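Local coordinates for protein FMN-dependent NADH-azoreductase 1 (Bacillus anthracis, PDB 3U7I) that probably reduces quinones and cleaves the azo bond of aromatic azo compounds, using NADH as electron donor and FMN as cofactor, at residues C[10-16]-C[48-52]; C[23-27]-C[99-103]; C[142-148]-C[179-185]. One frame throughout, in Å; residues are numbered along the deposited sequence. Where two conformers were deposited one is given.

Interaction 1: C[10-16]-C[48-52]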
loop_
_atom_site.group_PDB
_atom_site.type_symbol
_atom_site.label_atom_id
_atom_site.label_comp_id
_atom_site.label_asym_id
_atom_site.label_seq_id
_atom_site.Cartn_x
_atom_site.Cartn_y
_atom_site.Cartn_z
ATOM N N ILE C 10 16.050 4.380 0.915
ATOM C CA ILE C 10 15.016 3.357 0.801
ATOM C C ILE C 10 14.500 3.356 -0.636
ATOM O O ILE C 10 13.678 4.194 -1.021
ATOM C CB ILE C 10 13.856 3.597 1.781
ATOM C CG1 ILE C 10 14.376 3.670 3.217
ATOM C CG2 ILE C 10 12.787 2.510 1.622
ATOM C CD1 ILE C 10 13.536 4.564 4.123
ATOM N N ASN C 11 15.027 2.429 -1.430
ATOM C CA ASN C 11 14.708 2.347 -2.847
ATOM C C ASN C 11 13.506 1.428 -3.106
ATOM O O ASN C 11 13.622 0.202 -3.027
ATOM C CB ASN C 11 15.939 1.866 -3.616
ATOM C CG ASN C 11 15.680 1.704 -5.098
ATOM O OD1 ASN C 11 14.589 2.008 -5.597
ATOM N ND2 ASN C 11 16.698 1.236 -5.821
ATOM N N ALA C 12 12.359 2.021 -3.417
ATOM C CA ALA C 12 11.128 1.241 -3.601
ATOM C C ALA C 12 10.804 0.937 -5.079
ATOM O O ALA C 12 9.663 0.609 -5.422
ATOM C CB ALA C 12 9.950 1.941 -2.925
ATOM N N HIS C 13 11.805 1.045 -5.949
ATOM C CA HIS C 13 11.598 0.816 -7.375
ATOM C C HIS C 13 11.816 -0.652 -7.744
ATOM O O HIS C 13 12.874 -1.197 -7.489
ATOM C CB HIS C 13 12.534 1.698 -8.206
ATOM C CG HIS C 13 12.004 2.002 -9.574
ATOM N ND1 HIS C 13 11.698 1.016 -10.487
ATOM C CD2 HIS C 13 11.705 3.177 -10.175
ATOM C CE1 HIS C 13 11.240 1.570 -11.596
ATOM N NE2 HIS C 13 11.233 2.880 -11.433
ATOM N N PRO C 14 10.803 -1.295 -8.353
ATOM C CA PRO C 14 10.935 -2.696 -8.774
ATOM C C PRO C 14 12.156 -2.974 -9.676
ATOM O O PRO C 14 12.656 -4.100 -9.700
ATOM C CB PRO C 14 9.627 -2.949 -9.544
ATOM C CG PRO C 14 8.640 -2.004 -8.910
ATOM C CD PRO C 14 9.443 -0.767 -8.569
ATOM N N LYS C 15 12.629 -1.973 -10.415
ATOM C CA LYS C 15 13.775 -2.175 -11.298
ATOM C C LYS C 15 15.109 -1.917 -10.594
ATOM O O LYS C 15 16.174 -2.008 -11.212
ATOM C CB LYS C 15 13.669 -1.298 -12.546
ATOM C CG LYS C 15 12.537 -1.664 -13.488
ATOM C CD LYS C 15 12.805 -1.057 -14.839
ATOM C CE LYS C 15 11.666 -1.297 -15.787
ATOM N NZ LYS C 15 12.104 -1.031 -17.187
ATOM N N VAL C 16 15.034 -1.577 -9.308
ATOM C CA VAL C 16 16.207 -1.430 -8.442
ATOM C C VAL C 16 17.206 -0.351 -8.902
ATOM O O VAL C 16 17.223 0.755 -8.366
ATOM C CB VAL C 16 16.932 -2.792 -8.238
ATOM C CG1 VAL C 16 17.980 -2.688 -7.132
ATOM C CG2 VAL C 16 15.919 -3.890 -7.918
ATOM N N ASN C 48 17.389 -2.021 -0.846
ATOM C CA ASN C 48 16.646 -2.163 -2.089
ATOM C C ASN C 48 15.454 -3.067 -1.844
ATOM O O ASN C 48 15.614 -4.275 -1.681
ATOM C CB ASN C 48 17.547 -2.737 -3.184
ATOM C CG ASN C 48 18.605 -1.751 -3.654
ATOM O OD1 ASN C 48 18.358 -0.547 -3.751
ATOM N ND2 ASN C 48 19.792 -2.262 -3.951
ATOM N N LEU C 49 14.260 -2.475 -1.807
ATOM C CA LEU C 49 13.055 -3.196 -1.398
ATOM C C LEU C 49 12.655 -4.305 -2.362
ATOM O O LEU C 49 11.938 -5.221 -1.974
ATOM C CB LEU C 49 11.877 -2.240 -1.184
ATOM C CG LEU C 49 12.116 -1.097 -0.189
ATOM C CD1 LEU C 49 10.819 -0.327 0.090
ATOM C CD2 LEU C 49 12.716 -1.625 1.100
ATOM N N TYR C 50 13.120 -4.237 -3.608
ATOM C CA TYR C 50 12.781 -5.266 -4.594
ATOM C C TYR C 50 13.967 -6.178 -4.921
ATOM O O TYR C 50 13.942 -6.924 -5.903
ATOM C CB TYR C 50 12.183 -4.631 -5.859
ATOM C CG TYR C 50 10.755 -4.193 -5.642
ATOM C CD1 TYR C 50 10.454 -2.981 -5.013
ATOM C CD2 TYR C 50 9.706 -5.014 -6.026
ATOM C CE1 TYR C 50 9.134 -2.603 -4.795
ATOM C CE2 TYR C 50 8.402 -4.655 -5.811
ATOM C CZ TYR C 50 8.112 -3.453 -5.201
ATOM O OH TYR C 50 6.785 -3.141 -5.006
ATOM N N ASP C 51 14.996 -6.122 -4.076
ATOM C CA ASP C 51 16.156 -6.998 -4.224
ATOM C C ASP C 51 16.595 -7.585 -2.882
ATOM O O ASP C 51 16.846 -8.790 -2.775
ATOM C CB ASP C 51 17.322 -6.249 -4.882
ATOM C CG ASP C 51 18.428 -7.179 -5.347
ATOM O OD1 ASP C 51 18.143 -8.106 -6.145
ATOM O OD2 ASP C 51 19.579 -6.982 -4.904
ATOM N N ASP C 52 16.694 -6.738 -1.862
ATOM C CA ASP C 52 17.027 -7.211 -0.521
ATOM C C ASP C 52 15.833 -7.966 0.057
ATOM O O ASP C 52 14.717 -7.866 -0.466
ATOM C CB ASP C 52 17.415 -6.051 0.408
ATOM C CG ASP C 52 18.632 -5.290 -0.079
ATOM O OD1 ASP C 52 19.505 -5.898 -0.737
ATOM O OD2 ASP C 52 18.716 -4.077 0.191
HETATM O O HOH W 1 14.118 -1.823 -4.972
#
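Asn11 and Asn48 form the last parallel bridge between strands 6-11 and 43-48, where Leu49 N donates to Asn11 O at 3.0 Å, before both chains turn off the sheet at its C-terminal edge. In this flavodoxin-like fold that edge carries the cofactor loops, and His13 lies beside Ser23, a predicted FMN-binding residue. Where the chains part, a water donates hydrogen bonds to Asn11 O and His13 O and accepts one from Tyr50 N. Asparagine suits position 11 because its amide serves both the turn and the neighbouring strand. Asn11 OD1 accepts from His13 N (3.0 Å) in an Asx turn, while Asn11 ND2 reaches Val16 O at 2.6 Å and, along a more bent path, Asn48 OD1 at 3.2 Å. The two amide planes stand almost perpendicular, 86° apart, and Asn48 OD1 also receives Gln46 NE2. Val16 CG1 packs on the Asn48 amide, the two side chains crossing at about a right angle. On the other side of the sheet, Leu49 CD1 touches both Ile10 CG2 and Ala12 CB, a branched apolar chain in a buried place beneath helix 111-120. Tyr50 supplies a flat surface for Pro14, and Ile57 of the second subunit packs on both. Pro14 CA sits over one face in a CH-pi contact, 3.9 Å from the centroid of the Tyr50 ring, while Pro14 CG touches Tyr50 CZ at 4.0 Å.

Interaction 2: C[23-27]-C[99-103]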
loop_
_atom_site.group_PDB
_atom_site.type_symbol
_atom_site.label_atom_id
_atom_site.label_comp_id
_atom_site.label_asym_id
_atom_site.label_seq_id
_atom_site.Cartn_x
_atom_site.Cartn_y
_atom_site.Cartn_z
ATOM N N SER C 23 12.591 8.223 -11.718
ATOM C CA SER C 23 12.883 8.379 -10.293
ATOM C C SER C 23 14.321 7.959 -9.939
ATOM O O SER C 23 14.951 8.550 -9.066
ATOM C CB SER C 23 11.862 7.628 -9.431
ATOM O OG SER C 23 11.898 6.233 -9.670
ATOM N N ILE C 24 14.840 6.947 -10.622
ATOM C CA ILE C 24 16.223 6.520 -10.400
ATOM C C ILE C 24 17.234 7.551 -10.940
ATOM O O ILE C 24 18.225 7.844 -10.276
ATOM C CB ILE C 24 16.484 5.104 -10.975
ATOM C CG1 ILE C 24 15.604 4.069 -10.254
ATOM C CG2 ILE C 24 17.953 4.739 -10.852
ATOM C CD1 ILE C 24 15.539 2.696 -10.924
ATOM N N LYS C 25 16.973 8.111 -12.124
ATOM C CA LYS C 25 17.791 9.206 -12.650
ATOM C C LYS C 25 17.814 10.387 -11.696
ATOM O O LYS C 25 18.876 10.925 -11.397
ATOM C CB LYS C 25 17.293 9.687 -14.020
ATOM C CG LYS C 25 17.781 8.852 -15.175
ATOM C CD LYS C 25 17.389 9.436 -16.521
ATOM C CE LYS C 25 17.534 8.369 -17.602
ATOM N NZ LYS C 25 17.951 8.909 -18.932
ATOM N N VAL C 26 16.639 10.799 -11.229
ATOM C CA VAL C 26 16.543 11.940 -10.319
ATOM C C VAL C 26 17.262 11.669 -8.990
ATOM O O VAL C 26 17.949 12.541 -8.455
ATOM C CB VAL C 26 15.071 12.334 -10.073
ATOM C CG1 VAL C 26 14.976 13.497 -9.091
ATOM C CG2 VAL C 26 14.394 12.683 -11.394
ATOM N N PHE C 27 17.107 10.453 -8.470
ATOM C CA PHE C 27 17.810 10.031 -7.259
ATOM C C PHE C 27 19.334 10.056 -7.423
ATOM O O PHE C 27 20.060 10.511 -6.533
ATOM C CB PHE C 27 17.369 8.625 -6.826
ATOM C CG PHE C 27 18.350 7.955 -5.905
ATOM C CD1 PHE C 27 18.593 8.476 -4.642
ATOM C CD2 PHE C 27 19.048 6.825 -6.310
ATOM C CE1 PHE C 27 19.507 7.884 -3.790
ATOM C CE2 PHE C 27 19.963 6.220 -5.458
ATOM C CZ PHE C 27 20.194 6.756 -4.196
ATOM N N VAL C 99 15.903 8.866 2.523
ATOM C CA VAL C 99 15.518 9.178 1.142
ATOM C C VAL C 99 14.712 8.028 0.537
ATOM O O VAL C 99 15.241 6.931 0.339
ATOM C CB VAL C 99 16.741 9.512 0.235
ATOM C CG1 VAL C 99 16.276 9.886 -1.185
ATOM C CG2 VAL C 99 17.565 10.649 0.840
ATOM N N ILE C 100 13.434 8.281 0.255
ATOM C CA ILE C 100 12.572 7.284 -0.378
ATOM C C ILE C 100 12.439 7.528 -1.883
ATOM O O ILE C 100 12.075 8.621 -2.320
ATOM C CB ILE C 100 11.159 7.233 0.277
ATOM C CG1 ILE C 100 11.267 6.739 1.725
ATOM C CG2 ILE C 100 10.200 6.357 -0.562
ATOM C CD1 ILE C 100 9.940 6.638 2.468
ATOM N N VAL C 101 12.750 6.499 -2.666
ATOM C CA VAL C 101 12.629 6.556 -4.124
ATOM C C VAL C 101 11.525 5.596 -4.591
ATOM O O VAL C 101 11.566 4.399 -4.306
ATOM C CB VAL C 101 13.977 6.204 -4.822
ATOM C CG1 VAL C 101 13.930 6.519 -6.326
ATOM C CG2 VAL C 101 15.145 6.941 -4.133
ATOM N N LEU C 102 10.533 6.120 -5.298
ATOM C CA LEU C 102 9.447 5.270 -5.772
ATOM C C LEU C 102 8.832 5.775 -7.058
ATOM O O LEU C 102 8.787 6.989 -7.301
ATOM C CB LEU C 102 8.340 5.156 -4.721
ATOM C CG LEU C 102 7.469 6.398 -4.507
ATOM C CD1 LEU C 102 6.147 6.031 -3.830
ATOM C CD2 LEU C 102 8.241 7.439 -3.699
ATOM N N PRO C 103 8.376 4.833 -7.900
ATOM C CA PRO C 103 7.426 5.141 -8.969
ATOM C C PRO C 103 6.020 5.077 -8.385
ATOM O O PRO C 103 5.731 4.183 -7.588
ATOM C CB PRO C 103 7.642 4.000 -9.965
ATOM C CG PRO C 103 8.076 2.857 -9.135
ATOM C CD PRO C 103 8.853 3.439 -7.971
#
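Val101 is the centre of this contact, its two methyl groups dividing the work against helix 22-37. The helix runs nearly antiparallel to strand 97-103, at 155° with 8.4 Å between the axes of the short segments, as expected where a helix covers the parallel sheet of a flavodoxin-like fold. Val101 CG1, anti to the backbone N (chi1 -169°), points at the first turn and meets Ser23 O at 3.6 Å. Val101 CG2 instead presses on the ring that Phe27, one turn on, brings against the strand, 3.8 Å from Phe27 CG; the two side chains cross at about a right angle. Small Ser23, near the start of the helix, suits the close approach, with Ser23 CB 3.8 Å from Leu102 O. Packing is looser at the other end, where Val99 CG1 comes only to 4.4 Å from Phe27 CD1. Lys25, turned from the strand, is partly exposed and packs on helix 195-214. No hydrogen bond crosses the contact, and Ser23 OG, buried here, has no polar partner in the model. Because Ser23 is a predicted FMN-binding residue, that hydroxyl could find a partner in the cofactor, while the apolar contacts of Val101 and Phe27 hold the helix to the sheet.

Interaction 3: C[142-148]-C[179-185]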
loop_
_atom_site.group_PDB
_atom_site.type_symbol
_atom_site.label_atom_id
_atom_site.label_comp_id
_atom_site.label_asym_id
_atom_site.label_seq_id
_atom_site.Cartn_x
_atom_site.Cartn_y
_atom_site.Cartn_z
ATOM N N ARG C 142 14.878 14.236 12.800
ATOM C CA ARG C 142 15.250 13.495 11.607
ATOM C C ARG C 142 14.602 14.126 10.380
ATOM O O ARG C 142 13.656 14.903 10.502
ATOM C CB ARG C 142 14.856 12.019 11.740
ATOM C CG ARG C 142 15.379 11.384 13.016
ATOM C CD ARG C 142 14.955 9.936 13.184
ATOM N NE ARG C 142 15.364 9.461 14.503
ATOM C CZ ARG C 142 15.987 8.312 14.756
ATOM N NH1 ARG C 142 16.308 8.011 16.009
ATOM N NH2 ARG C 142 16.283 7.466 13.777
ATOM N N ARG C 143 15.115 13.788 9.201
ATOM C CA ARG C 143 14.638 14.396 7.961
ATOM C C ARG C 143 14.283 13.344 6.916
ATOM O O ARG C 143 14.913 12.292 6.825
ATOM C CB ARG C 143 15.675 15.363 7.379
ATOM C CG ARG C 143 16.155 16.439 8.323
ATOM C CD ARG C 143 17.440 16.022 9.063
ATOM N NE ARG C 143 18.512 15.640 8.142
ATOM C CZ ARG C 143 19.390 16.490 7.613
ATOM N NH1 ARG C 143 19.333 17.787 7.905
ATOM N NH2 ARG C 143 20.328 16.044 6.783
HETATM N N MSE C 144 13.281 13.652 6.107
HETATM C CA MSE C 144 12.836 12.730 5.070
HETATM C C MSE C 144 12.652 13.455 3.742
HETATM O O MSE C 144 12.059 14.535 3.680
HETATM C CB MSE C 144 11.534 12.025 5.481
HETATM C CG MSE C 144 10.764 11.379 4.321
HETATM SE SE MSE C 144 11.498 9.693 3.598
HETATM C CE MSE C 144 11.279 8.552 5.174
ATOM N N LEU C 145 13.178 12.847 2.683
ATOM C CA LEU C 145 12.984 13.324 1.319
ATOM C C LEU C 145 12.388 12.190 0.506
ATOM O O LEU C 145 12.906 11.073 0.510
ATOM C CB LEU C 145 14.304 13.773 0.696
ATOM C CG LEU C 145 14.238 14.199 -0.773
ATOM C CD1 LEU C 145 13.523 15.546 -0.930
ATOM C CD2 LEU C 145 15.644 14.252 -1.374
ATOM N N VAL C 146 11.288 12.466 -0.184
ATOM C CA VAL C 146 10.675 11.468 -1.051
ATOM C C VAL C 146 10.875 11.876 -2.510
ATOM O O VAL C 146 10.604 13.021 -2.876
ATOM C CB VAL C 146 9.168 11.318 -0.753
ATOM C CG1 VAL C 146 8.520 10.354 -1.743
ATOM C CG2 VAL C 146 8.954 10.852 0.675
ATOM N N ILE C 147 11.385 10.959 -3.326
ATOM C CA ILE C 147 11.548 11.207 -4.755
ATOM C C ILE C 147 10.540 10.348 -5.512
ATOM O O ILE C 147 10.695 9.129 -5.612
ATOM C CB ILE C 147 12.993 10.885 -5.234
ATOM C CG1 ILE C 147 13.987 11.880 -4.618
ATOM C CG2 ILE C 147 13.074 10.925 -6.756
ATOM C CD1 ILE C 147 15.441 11.530 -4.867
ATOM N N GLN C 148 9.520 10.987 -6.073
ATOM C CA GLN C 148 8.421 10.262 -6.726
ATOM C C GLN C 148 8.245 10.618 -8.196
ATOM O O GLN C 148 8.048 11.788 -8.534
ATOM C CB GLN C 148 7.101 10.522 -5.978
ATOM C CG GLN C 148 5.846 9.912 -6.620
ATOM C CD GLN C 148 4.581 10.216 -5.819
ATOM O OE1 GLN C 148 4.209 9.459 -4.914
ATOM N NE2 GLN C 148 3.919 11.330 -6.139
ATOM N N ILE C 179 8.936 12.248 12.580
ATOM C CA ILE C 179 9.728 12.823 11.496
ATOM C C ILE C 179 8.882 13.889 10.789
ATOM O O ILE C 179 8.018 13.587 9.957
ATOM C CB ILE C 179 10.266 11.716 10.532
ATOM C CG1 ILE C 179 11.021 10.640 11.335
ATOM C CG2 ILE C 179 11.135 12.321 9.435
ATOM C CD1 ILE C 179 11.267 9.353 10.592
ATOM N N GLU C 180 9.122 15.140 11.158
ATOM C CA GLU C 180 8.273 16.242 10.737
ATOM C C GLU C 180 8.896 17.078 9.630
ATOM O O GLU C 180 8.200 17.850 8.966
ATOM C CB GLU C 180 7.930 17.114 11.940
ATOM C CG GLU C 180 7.198 16.348 13.023
ATOM C CD GLU C 180 6.703 17.238 14.135
ATOM O OE1 GLU C 180 7.346 18.280 14.397
ATOM O OE2 GLU C 180 5.669 16.893 14.747
ATOM N N ASP C 181 10.203 16.922 9.439
ATOM C CA ASP C 181 10.911 17.570 8.333
ATOM C C ASP C 181 10.778 16.702 7.080
ATOM O O ASP C 181 11.542 15.758 6.874
ATOM C CB ASP C 181 12.385 17.785 8.692
ATOM C CG ASP C 181 13.119 18.672 7.686
ATOM O OD1 ASP C 181 12.729 18.722 6.502
ATOM O OD2 ASP C 181 14.106 19.315 8.089
ATOM N N TYR C 182 9.782 17.022 6.260
ATOM C CA TYR C 182 9.411 16.199 5.113
ATOM C C TYR C 182 9.368 17.036 3.835
ATOM O O TYR C 182 8.824 18.141 3.817
ATOM C CB TYR C 182 8.041 15.568 5.370
ATOM C CG TYR C 182 7.461 14.756 4.233
ATOM C CD1 TYR C 182 7.478 13.375 4.275
ATOM C CD2 TYR C 182 6.869 15.368 3.136
ATOM C CE1 TYR C 182 6.940 12.619 3.256
ATOM C CE2 TYR C 182 6.327 14.615 2.107
ATOM C CZ TYR C 182 6.370 13.229 2.177
ATOM O OH TYR C 182 5.831 12.450 1.166
ATOM N N GLN C 183 9.969 16.510 2.774
ATOM C CA GLN C 183 9.850 17.104 1.456
ATOM C C GLN C 183 9.604 16.005 0.446
ATOM O O GLN C 183 10.190 14.927 0.528
ATOM C CB GLN C 183 11.108 17.865 1.058
ATOM C CG GLN C 183 11.103 18.273 -0.417
ATOM C CD GLN C 183 12.236 19.196 -0.786
ATOM O OE1 GLN C 183 13.239 19.288 -0.072
ATOM N NE2 GLN C 183 12.080 19.903 -1.906
ATOM N N ILE C 184 8.715 16.273 -0.497
ATOM C CA ILE C 184 8.575 15.406 -1.655
ATOM C C ILE C 184 8.927 16.158 -2.948
ATOM O O ILE C 184 8.451 17.275 -3.202
ATOM C CB ILE C 184 7.171 14.757 -1.745
ATOM C CG1 ILE C 184 7.081 13.894 -3.005
ATOM C CG2 ILE C 184 6.070 15.824 -1.698
ATOM C CD1 ILE C 184 5.916 12.940 -3.028
ATOM N N VAL C 185 9.795 15.546 -3.744
ATOM C CA VAL C 185 10.066 16.034 -5.084
ATOM C C VAL C 185 9.254 15.188 -6.074
ATOM O O VAL C 185 9.399 13.965 -6.130
ATOM C CB VAL C 185 11.565 15.989 -5.403
ATOM C CG1 VAL C 185 11.816 16.375 -6.862
ATOM C CG2 VAL C 185 12.346 16.913 -4.443
HETATM O O HOH W 2 11.725 16.109 12.024
HETATM O O HOH W 3 13.286 16.881 4.259
#
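The Tyr182 ring is met obliquely by Met144 and Val146: Met144 CG approaches Tyr182 CD1 at 3.8 Å, and Val146 CG2 lies 3.7 Å from Tyr182 CE1. With CG anti to the backbone N (chi1 176°), the ring lies alongside Met144, a selenomethionine here, and the Tyr182 hydroxyl is hydrogen-bonded to His167 of helix 165-177. These residues lie on one face of two parallel strands, 143-149 and 181-187, the latter the outermost strand at this end of the chain's flavodoxin-like sheet. Five backbone hydrogen bonds join them in the staggered pattern of parallel strands: Met144 N donates to Asp181 O and Gln183 N to Met144 O, Val146 N and Val185 N repeat the step, and Gln148 N follows on Val185 O. Farther along the tyrosine face, Ile184 CD1 packs on Val146 CG1 at 3.9 Å, beta-branched residues well suited to strands. The opposite face is apolar at its centre, where Leu145 CD1 touches both Val185 CG2 (3.9 Å) and Gln183 CG (3.7 Å), beneath helix 195-214. Glutamine, with an aliphatic stem and a polar end, fits this margin, since Gln183 OE1 reaches Arg212. The same Arg212, outside both strands, forms a salt bridge with Asp181 OD1. Asp181 OD2 lies against the aliphatic chain of Arg143, 3.5 Å from Arg143 CG, while the Arg143 guanidinium turns to Thr97 and Leu213.

Overall arrangement
All three contacts belong to one five-stranded parallel sheet, ordered 43-48, 6-11, 97-103, 143-149, 181-187. Interaction 1 lies at one outermost strand and interaction 3 at the other, their centres about 18 Å apart and not touching; interaction 2 lies between, with centres about 10 Å and 12 Å from theirs. Strand 97-103 joins them, bonding through Val99 and Val101 to strand 6-11 and through Ile100 to strand 143-149. Along the chain, interactions 1 and 2 alternate their segments, whereas interaction 3 opens after both have closed. His13 meets Ser23 where interactions 1 and 2 join, so the loop beyond the first strand and the start of helix 22-37 probably help to shape the predicted FMN site.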